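Putative DNA ligase-like protein Rv0938/MT0965 (Mycobacterium tuberculosis, PDB 2IRU) is the polymerase domain of a multifunctional ligase that, with Ku, probably repairs DNA double-strand breaks by non-homologous end joining. Local coordinates at residues Arg50-Lys55 and Leu111-Pro116. Numbering follows the deposited sequence.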
ATOM      1  N   ARG A  50       3.013 -11.079   3.047  1.00  6.02           N
ATOM      2  CA  ARG A  50       3.860  -9.899   3.302  1.00  4.12           C
ATOM      3  C   ARG A  50       3.850  -9.525   4.785  1.00  4.21           C
ATOM      4  O   ARG A  50       2.790  -9.635   5.428  1.00  5.20           O
ATOM      5  CB  ARG A  50       3.348  -8.710   2.497  1.00  3.67           C
ATOM      6  CG  ARG A  50       3.332  -9.052   1.012  1.00  4.56           C
ATOM      7  CD  ARG A  50       2.857  -7.879   0.108  1.00  5.61           C
ATOM      8  NE  ARG A  50       2.548  -8.493  -1.181  1.00  7.68           N
ATOM      9  CZ  ARG A  50       3.432  -8.714  -2.164  1.00  6.48           C
ATOM     10  NH1 ARG A  50       4.692  -8.248  -2.089  1.00  5.29           N
ATOM     11  NH2 ARG A  50       3.036  -9.365  -3.250  1.00  8.61           N
ATOM     12  N   PRO A  51       4.999  -9.036   5.323  1.00  4.87           N
ATOM     13  CA  PRO A  51       4.991  -8.521   6.696  1.00  4.73           C
ATOM     14  C   PRO A  51       4.143  -7.254   6.736  1.00  6.19           C
ATOM     15  O   PRO A  51       4.375  -6.335   5.947  1.00  5.26           O
ATOM     16  CB  PRO A  51       6.463  -8.177   6.974  1.00  5.43           C
ATOM     17  CG  PRO A  51       7.093  -7.896   5.550  1.00  3.57           C
ATOM     18  CD  PRO A  51       6.302  -8.844   4.641  1.00  4.93           C
ATOM     19  N   ALA A  52       3.186  -7.215   7.660  1.00  5.42           N
ATOM     20  CA  ALA A  52       2.258  -6.068   7.760  1.00  6.30           C
ATOM     21  C   ALA A  52       2.722  -5.088   8.832  1.00  7.39           C
ATOM     22  O   ALA A  52       2.676  -5.419  10.039  1.00  7.95           O
ATOM     23  CB  ALA A  52       0.842  -6.535   8.076  1.00  6.52           C
ATOM     24  N   THR A  53       3.161  -3.911   8.382  1.00  5.77           N
ATOM     25  CA  THR A  53       3.387  -2.758   9.296  1.00  6.45           C
ATOM     26  C   THR A  53       2.061  -2.055   9.554  1.00  6.36           C
ATOM     27  O   THR A  53       1.337  -1.787   8.610  1.00  6.75           O
ATOM     28  CB  THR A  53       4.442  -1.799   8.703  1.00  8.04           C
ATOM     29  OG1 THR A  53       5.704  -2.465   8.701  1.00  6.26           O
ATOM     30  CG2 THR A  53       4.570  -0.513   9.529  1.00  7.15           C
ATOM     31  N   ARG A  54       1.748  -1.784  10.824  1.00  6.40           N
ATOM     32  CA  ARG A  54       0.508  -1.047  11.185  1.00  5.59           C
ATOM     33  C   ARG A  54       0.824   0.404  11.509  1.00  5.91           C
ATOM     34  O   ARG A  54       1.889   0.674  12.059  1.00  7.13           O
ATOM     35  CB  ARG A  54      -0.171  -1.684  12.436  1.00  5.60           C
ATOM     36  CG  ARG A  54      -0.833  -3.066  12.184  1.00  6.93           C
ATOM     37  CD  ARG A  54       0.174  -4.193  12.110  1.00  6.78           C
ATOM     38  NE  ARG A  54       0.674  -4.460  13.464  1.00  7.37           N
ATOM     39  CZ  ARG A  54       1.895  -4.895  13.783  1.00  8.87           C
ATOM     40  NH1 ARG A  54       2.810  -5.182  12.842  1.00  5.28           N
ATOM     41  NH2 ARG A  54       2.173  -5.097  15.087  1.00  7.84           N
ATOM     42  N   LYS A  55      -0.081   1.327  11.193  1.00  6.02           N
ATOM     43  CA  LYS A  55      -0.017   2.616  11.855  1.00  6.68           C
ATOM     44  C   LYS A  55      -1.354   2.760  12.610  1.00  7.34           C
ATOM     45  O   LYS A  55      -2.440   2.616  12.009  1.00  6.68           O
ATOM     46  CB  LYS A  55       0.298   3.773  10.912  1.00  7.27           C
ATOM     47  CG  LYS A  55       0.689   5.029  11.755  1.00  6.24           C
ATOM     48  CD  LYS A  55       1.314   6.156  10.925  1.00  9.43           C
ATOM     49  CE  LYS A  55       1.567   7.360  11.849  1.00 11.44           C
ATOM     50  NZ  LYS A  55       2.070   8.532  11.017  1.00 13.72           N
ATOM     51  N   LEU A 111      -5.484   2.036  11.400  1.00  5.83           N
ATOM     52  CA  LEU A 111      -6.162   2.574  10.201  1.00  5.92           C
ATOM     53  C   LEU A 111      -5.369   2.203   8.974  1.00  6.52           C
ATOM     54  O   LEU A 111      -5.947   1.903   7.917  1.00  7.29           O
ATOM     55  CB  LEU A 111      -6.313   4.115  10.301  1.00  6.09           C
ATOM     56  CG  LEU A 111      -7.046   4.573  11.566  1.00  8.33           C
ATOM     57  CD1 LEU A 111      -7.174   6.116  11.539  1.00  6.31           C
ATOM     58  CD2 LEU A 111      -8.436   3.845  11.722  1.00 10.47           C
ATOM     59  N   GLU A 112      -4.047   2.221   9.112  1.00  6.86           N
ATOM     60  CA  GLU A 112      -3.144   1.953   7.967  1.00  5.67           C
ATOM     61  C   GLU A 112      -2.448   0.607   8.056  1.00  6.23           C
ATOM     62  O   GLU A 112      -1.916   0.227   9.122  1.00  5.17           O
ATOM     63  CB  GLU A 112      -2.107   3.055   7.845  1.00  5.90           C
ATOM     64  CG  GLU A 112      -2.770   4.397   7.498  1.00  6.31           C
ATOM     65  CD  GLU A 112      -1.790   5.501   7.121  1.00  9.13           C
ATOM     66  OE1 GLU A 112      -0.574   5.309   7.278  1.00  7.96           O
ATOM     67  OE2 GLU A 112      -2.265   6.605   6.735  1.00  8.82           O
ATOM     68  N   VAL A 113      -2.482  -0.104   6.933  1.00  5.09           N
ATOM     69  CA  VAL A 113      -1.650  -1.321   6.737  1.00  5.98           C
ATOM     70  C   VAL A 113      -0.616  -1.006   5.644  1.00  5.79           C
ATOM     71  O   VAL A 113      -0.997  -0.561   4.562  1.00  5.80           O
ATOM     72  CB  VAL A 113      -2.526  -2.521   6.327  1.00  6.46           C
ATOM     73  CG1 VAL A 113      -1.693  -3.792   6.074  1.00  8.26           C
ATOM     74  CG2 VAL A 113      -3.595  -2.736   7.397  1.00  7.03           C
ATOM     75  N   HIS A 114       0.662  -1.231   5.937  1.00  4.69           N
ATOM     76  CA  HIS A 114       1.758  -0.993   4.990  1.00  6.17           C
ATOM     77  C   HIS A 114       2.474  -2.309   4.743  1.00  7.24           C
ATOM     78  O   HIS A 114       2.679  -3.085   5.698  1.00  6.13           O
ATOM     79  CB  HIS A 114       2.758  -0.007   5.594  1.00  7.17           C
ATOM     80  CG  HIS A 114       2.194   1.357   5.863  1.00  6.58           C
ATOM     81  ND1 HIS A 114       2.653   2.489   5.226  1.00  8.05           N
ATOM     82  CD2 HIS A 114       1.232   1.772   6.727  1.00  5.89           C
ATOM     83  CE1 HIS A 114       1.990   3.544   5.677  1.00  8.00           C
ATOM     84  NE2 HIS A 114       1.139   3.141   6.609  1.00  4.54           N
ATOM     85  N   VAL A 115       2.809  -2.598   3.484  1.00  7.66           N
ATOM     86  CA  VAL A 115       3.523  -3.851   3.162  1.00  8.54           C
ATOM     87  C   VAL A 115       4.660  -3.574   2.141  1.00  7.90           C
ATOM     88  O   VAL A 115       4.583  -2.612   1.332  1.00  8.34           O
ATOM     89  CB  VAL A 115       2.572  -4.953   2.568  1.00  9.16           C
ATOM     90  CG1 VAL A 115       1.564  -5.463   3.646  1.00  6.43           C
ATOM     91  CG2 VAL A 115       1.843  -4.439   1.287  1.00 11.41           C
ATOM     92  N   PRO A 116       5.718  -4.411   2.170  1.00  8.34           N
ATOM     93  CA  PRO A 116       6.755  -4.292   1.121  1.00  8.41           C
ATOM     94  C   PRO A 116       6.355  -5.059  -0.132  1.00  8.87           C
ATOM     95  O   PRO A 116       5.272  -5.656  -0.159  1.00  9.08           O
ATOM     96  CB  PRO A 116       7.981  -4.915   1.801  1.00  8.43           C
ATOM     97  CG  PRO A 116       7.347  -6.100   2.646  1.00  8.43           C
ATOM     98  CD  PRO A 116       6.018  -5.462   3.167  1.00  6.85           C
TER
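Thr53 and His114 form a hydrogen-bonded pair at the heart of the ladder joining the two inner strands, 53-56 and 112-115, of a four-stranded antiparallel sheet in the primase-polymerase domain. The pair illustrates how backbone bonds can fix a register while the side chains serve different ends, some in tight packing and others at a probable substrate site. His114 N reaches Thr53 O at 2.8 Å, while Thr53 N returns a bond to His114 O. One step on, Lys55 N bonds to Glu112 O at 3.0 Å, and a classic beta bulge sets both Leu111 and Glu112 opposite Lys55.

Packing is tightest beyond the ladder, where the two proline rings meet at 3.4 Å between Pro51 CG and Pro116 CG, closer than usual van der Waals contact. Beside them the extended Arg50 chain crosses Val115 at about a right angle, CD lying 3.8 Å from Val115 CG2. Arg50 NH1 donates a hydrogen bond to Pro116 O (3.3 Å), tilted out of the guanidinium plane, and Arg50 NH2 hydrogen-bonds Thr135 and forms a salt bridge with Asp291.

The face carrying Thr53, His114, Glu112 and Lys55 probably lines the nucleotide site, since Lys55 and His114 are inferred substrate ligands. Lys55, partly exposed, is its looser end; with CG anti to its backbone N (chi1 -166°), it runs alongside Glu112, yet NZ stays 5.6 Å from Glu112 OE1. A salt bridge from Arg247, a probable substrate ligand, holds Glu112 OE2, which Gly248 N also hydrogen-bonds. His114 NE2 meets Glu112 OE1 at 2.8 Å on its anti side, OE1 lying close to the imidazole plane but NE2 30° out of the carboxylate plane.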